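Local atomic coordinates of CELL WALL surface anchor family protein (PDB entry 2Y1V), a protein that is the major pilin of the pneumococcal pilus, a multidomain rod that probably polymerises end to end to build the fibre. Residues D22-E27 with P42-E47; N36-L41 with H151-N156. One frame throughout, in Å; residues are numbered along the deposited sequence.

Contact 1. Residues D22-E27 with P42-E47; sequences DKIANE and PANAKE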
# COMPACT_ATOMS: atom_id res chain seq x y z
N ASP A 22 16.52 -30.18 -20.24
CA ASP A 22 17.07 -31.47 -20.64
C ASP A 22 16.62 -31.81 -22.06
O ASP A 22 17.43 -32.27 -22.86
CB ASP A 22 16.68 -32.56 -19.64
CG ASP A 22 17.40 -32.42 -18.31
OD1 ASP A 22 18.52 -31.88 -18.30
OD2 ASP A 22 16.86 -32.84 -17.26
N LYS A 23 15.36 -31.58 -22.38
CA LYS A 23 14.84 -31.85 -23.73
C LYS A 23 15.51 -30.98 -24.79
O LYS A 23 15.67 -31.40 -25.94
CB LYS A 23 13.32 -31.66 -23.80
CG LYS A 23 12.72 -31.90 -25.20
CD LYS A 23 11.27 -31.44 -25.28
CE LYS A 23 10.57 -32.02 -26.50
NZ LYS A 23 10.19 -33.46 -26.34
N ILE A 24 15.86 -29.75 -24.41
CA ILE A 24 16.59 -28.89 -25.33
C ILE A 24 17.93 -29.54 -25.63
O ILE A 24 18.34 -29.64 -26.78
CB ILE A 24 16.82 -27.49 -24.76
CG1 ILE A 24 15.51 -26.71 -24.71
CG2 ILE A 24 17.81 -26.74 -25.62
CD1 ILE A 24 15.64 -25.34 -24.10
N ALA A 25 18.60 -29.98 -24.57
CA ALA A 25 19.88 -30.65 -24.72
C ALA A 25 19.73 -31.92 -25.56
O ALA A 25 20.60 -32.23 -26.37
CB ALA A 25 20.49 -30.97 -23.36
N ASN A 26 18.63 -32.65 -25.36
CA ASN A 26 18.36 -33.88 -26.10
C ASN A 26 17.73 -33.60 -27.47
O ASN A 26 16.77 -34.26 -27.87
CB ASN A 26 17.47 -34.85 -25.30
CG ASN A 26 17.96 -35.06 -23.87
OD1 ASN A 26 19.12 -34.80 -23.54
ND2 ASN A 26 17.07 -35.52 -23.01
N GLU A 27 18.25 -32.60 -28.15
CA GLU A 27 17.90 -32.32 -29.53
C GLU A 27 19.14 -31.70 -30.13
O GLU A 27 19.34 -31.74 -31.34
CB GLU A 27 16.72 -31.36 -29.64
CG GLU A 27 15.35 -32.03 -29.66
CD GLU A 27 14.36 -31.33 -30.61
OE1 GLU A 27 14.69 -31.16 -31.80
OE2 GLU A 27 13.25 -30.95 -30.16
N PRO A 42 14.81 -26.39 -31.44
CA PRO A 42 13.73 -27.23 -30.95
C PRO A 42 12.45 -26.42 -30.83
O PRO A 42 12.51 -25.20 -30.67
CB PRO A 42 14.24 -27.67 -29.58
CG PRO A 42 15.72 -27.73 -29.75
CD PRO A 42 16.03 -26.54 -30.62
N ALA A 43 11.29 -27.07 -30.91
CA ALA A 43 10.02 -26.36 -30.81
C ALA A 43 9.82 -25.84 -29.39
O ALA A 43 8.96 -25.03 -29.12
CB ALA A 43 8.86 -27.27 -31.22
N ASN A 44 10.67 -26.33 -28.50
CA ASN A 44 10.54 -26.10 -27.08
C ASN A 44 11.36 -24.90 -26.58
O ASN A 44 11.18 -24.43 -25.45
CB ASN A 44 10.97 -27.37 -26.34
CG ASN A 44 11.36 -27.12 -24.91
OD1 ASN A 44 10.72 -26.33 -24.21
ND2 ASN A 44 12.42 -27.79 -24.45
N ALA A 45 12.28 -24.41 -27.41
CA ALA A 45 13.20 -23.39 -26.96
C ALA A 45 13.04 -22.11 -27.75
O ALA A 45 12.62 -22.14 -28.90
CB ALA A 45 14.63 -23.89 -27.07
N LYS A 46 13.36 -20.99 -27.12
CA LYS A 46 13.28 -19.70 -27.78
C LYS A 46 14.53 -18.88 -27.46
O LYS A 46 15.08 -18.97 -26.36
CB LYS A 46 12.02 -18.96 -27.32
CG LYS A 46 11.66 -17.76 -28.18
CD LYS A 46 10.50 -16.98 -27.57
CE LYS A 46 10.59 -15.49 -27.92
NZ LYS A 46 11.91 -14.90 -27.54
N GLU A 47 15.00 -18.10 -28.42
CA GLU A 47 16.18 -17.28 -28.18
C GLU A 47 15.82 -15.87 -27.73
O GLU A 47 15.07 -15.15 -28.39
CB GLU A 47 17.07 -17.23 -29.43
CG GLU A 47 18.35 -16.44 -29.19
CD GLU A 47 19.30 -16.55 -30.36
OE1 GLU A 47 18.93 -17.21 -31.35
OE2 GLU A 47 20.41 -15.96 -30.29
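Pro42 offers its ring to the carboxylate end of Glu27, the last residue of the 22-27 segment. The two side chains run past each other in opposite directions: Glu27 CB lies 3.8 Å from Pro42 CG, and, beyond a bend at chi2 (-143°), Glu27 OE2 settles 3.5 Å from Pro42 CB. The carboxylate thus meets carbon and forms no hydrogen bond to the 42-47 segment. Pro42 also opens a type I beta turn that closes at Ala45, and this reversal delivers Asn44 and Ala45 to the helix. Asn44 extends its amide with CG roughly anti to the backbone N (chi1 159°), which carries ND2 between the aliphatic parts of two helix residues. Ile24 CG1 is 3.3 Å from Asn44 ND2, the side chains crossing at about a right angle, while Lys23 CD approaches the same nitrogen at 3.9 Å. Asn44 ND2 donates a hydrogen bond to Asp20 O, just before the helix. Ala45, the first residue of strand 45-47, receives the tip of Ile24, with Ile24 CD1 3.5 Å from Ala45 CB. Both also touch Leu14 of strand 8-16, so the isoleucine packs against neighbouring strands of one sheet. This is helix-on-sheet packing at a sheet margin, in which a short helix following strand 8-16 is docked by van der Waals contacts beside the turn leading into the antiparallel strand 45-47.

Contact 2. Residues N36-L41 with H151-N156; sequences NKVGVL and HVYPKN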
# COMPACT_ATOMS: atom_id res chain seq x y z
N ASN A 36 28.65 -25.66 -34.57
CA ASN A 36 28.31 -24.64 -35.54
C ASN A 36 26.92 -24.06 -35.30
O ASN A 36 26.17 -24.57 -34.47
CB ASN A 36 28.44 -25.19 -36.96
CG ASN A 36 29.85 -25.66 -37.28
OD1 ASN A 36 30.77 -24.86 -37.44
ND2 ASN A 36 30.02 -26.98 -37.36
N LYS A 37 26.58 -22.99 -36.02
CA LYS A 37 25.24 -22.42 -35.90
C LYS A 37 24.15 -23.47 -36.16
O LYS A 37 24.09 -24.07 -37.24
CB LYS A 37 25.07 -21.25 -36.86
CG LYS A 37 23.75 -20.50 -36.71
CD LYS A 37 23.60 -19.44 -37.78
CE LYS A 37 22.19 -18.85 -37.79
NZ LYS A 37 21.87 -18.11 -36.53
N VAL A 38 23.31 -23.72 -35.16
CA VAL A 38 22.17 -24.61 -35.34
C VAL A 38 21.17 -23.91 -36.25
O VAL A 38 20.66 -22.85 -35.90
CB VAL A 38 21.48 -24.96 -34.02
CG1 VAL A 38 20.41 -26.00 -34.27
CG2 VAL A 38 22.49 -25.49 -33.00
N GLY A 39 20.90 -24.51 -37.41
CA GLY A 39 19.97 -23.93 -38.38
C GLY A 39 18.58 -23.66 -37.83
O GLY A 39 18.05 -22.57 -38.02
N VAL A 40 18.01 -24.64 -37.13
CA VAL A 40 16.66 -24.54 -36.58
C VAL A 40 16.57 -25.09 -35.15
O VAL A 40 17.13 -26.15 -34.84
CB VAL A 40 15.62 -25.28 -37.45
CG1 VAL A 40 16.27 -26.47 -38.17
CG2 VAL A 40 14.44 -25.74 -36.60
N LEU A 41 15.85 -24.37 -34.30
CA LEU A 41 15.79 -24.68 -32.87
C LEU A 41 14.64 -25.61 -32.52
O LEU A 41 13.62 -25.62 -33.19
CB LEU A 41 15.67 -23.40 -32.05
CG LEU A 41 16.91 -22.50 -32.00
CD1 LEU A 41 16.53 -21.10 -31.57
CD2 LEU A 41 17.96 -23.11 -31.07
N HIS A 151 29.42 -21.20 -31.98
CA HIS A 151 28.11 -20.84 -31.49
C HIS A 151 27.77 -21.81 -30.36
O HIS A 151 27.98 -23.02 -30.51
CB HIS A 151 27.08 -20.94 -32.62
CG HIS A 151 27.32 -19.98 -33.74
ND1 HIS A 151 28.25 -20.19 -34.73
CD2 HIS A 151 26.72 -18.80 -34.04
CE1 HIS A 151 28.23 -19.19 -35.59
NE2 HIS A 151 27.31 -18.33 -35.20
N VAL A 152 27.27 -21.27 -29.25
CA VAL A 152 26.97 -22.05 -28.04
C VAL A 152 25.54 -21.81 -27.53
O VAL A 152 24.97 -20.76 -27.80
CB VAL A 152 27.97 -21.72 -26.92
CG1 VAL A 152 29.33 -22.28 -27.26
CG2 VAL A 152 28.07 -20.20 -26.72
N TYR A 153 24.95 -22.75 -26.79
CA TYR A 153 23.53 -22.62 -26.44
C TYR A 153 23.15 -22.91 -24.98
O TYR A 153 22.55 -23.96 -24.69
CB TYR A 153 22.65 -23.45 -27.38
CG TYR A 153 22.80 -23.08 -28.83
CD1 TYR A 153 23.88 -23.55 -29.57
CD2 TYR A 153 21.89 -22.26 -29.46
CE1 TYR A 153 24.04 -23.22 -30.89
CE2 TYR A 153 22.05 -21.92 -30.79
CZ TYR A 153 23.14 -22.41 -31.49
OH TYR A 153 23.33 -22.10 -32.81
N PRO A 154 23.45 -21.96 -24.07
CA PRO A 154 23.07 -21.96 -22.67
C PRO A 154 21.56 -21.90 -22.51
O PRO A 154 20.89 -21.29 -23.32
CB PRO A 154 23.69 -20.66 -22.13
CG PRO A 154 23.93 -19.83 -23.36
CD PRO A 154 24.34 -20.83 -24.37
N LYS A 155 21.04 -22.54 -21.46
CA LYS A 155 19.60 -22.72 -21.34
C LYS A 155 19.04 -22.10 -20.08
O LYS A 155 19.74 -21.99 -19.09
CB LYS A 155 19.24 -24.22 -21.43
CG LYS A 155 19.78 -24.88 -22.69
CD LYS A 155 20.11 -26.35 -22.46
CE LYS A 155 20.84 -26.95 -23.65
NZ LYS A 155 22.26 -26.50 -23.72
N ASN A 156 17.76 -21.73 -20.13
CA ASN A 156 17.07 -21.12 -18.99
C ASN A 156 15.59 -21.43 -18.88
O ASN A 156 14.92 -21.71 -19.86
CB ASN A 156 17.22 -19.59 -19.04
CG ASN A 156 18.66 -19.14 -18.94
OD1 ASN A 156 19.24 -19.01 -17.86
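Lys37 lays its CB squarely over one face of the His151 imidazole, 3.9 Å from the ring centroid and only 3° off the ring normal, a CH-pi contact with almost no lateral offset. Its backbone comes close as well, Lys37 N lying 3.5 Å from His151 ND1 without hydrogen bonding to it. The rest of the lysine leads away, and Lys37 NZ stays 5.6 Å from His151 NE2, a separation without contact; the nearby ammonium might disfavour protonation of the histidine.

One residue on in the loop and two on in the strand, Val38 meets Tyr153. The phenol oxygen accepts the amide of Val38, with Val38 N 2.9 Å from Tyr153 OH and an N-H...O angle of 162°, so a loop without regular structure is tied at one backbone position. Around that bond the contact is apolar. Val38 CG2, anti to its own carbonyl carbon and beside its backbone N, follows the amide towards the ring and comes 3.5 Å from Tyr153 CE1, the two side chains crossing at a slant. Leu41 gives looser company on the other ortho carbon of the phenol, Leu41 CD2 standing 4.3 Å from Tyr153 CE2. Hydrogen bond and methyl contacts together would restrain the hydroxyl end of the tyrosine.

Behind the aromatic pair runs strand 8-16, parallel to strand 149-167: the ring of His12 stacks with Tyr153 and also meets that of His151. Tyr153 additionally touches Leu28 of helix 22-28 and Leu14 of strand 8-16, and Leu41 shares Leu14, so the loop between helix 22-28 and strand 45-47 is pinned along the paired strands.

The two contacts alternate along the chain, and their centres lie 9 Å apart. Leu41 closes the 36-41 segment and Pro42 follows it directly in the same loop, so one continuous connection joins them; helix 22-28 and strand 149-167 join them again where Ile24 CG2 packs 3.6 Å from Lys155 CE. Both reach the sheet built around strand 8-16. At the end of contact 2, Asn156 CG is covalently linked to Lys13 NZ, the isopeptide bond of the first domain. The helix and loop thus lie beside the cross-linked pair of strands, far along the rod from the chain's centre.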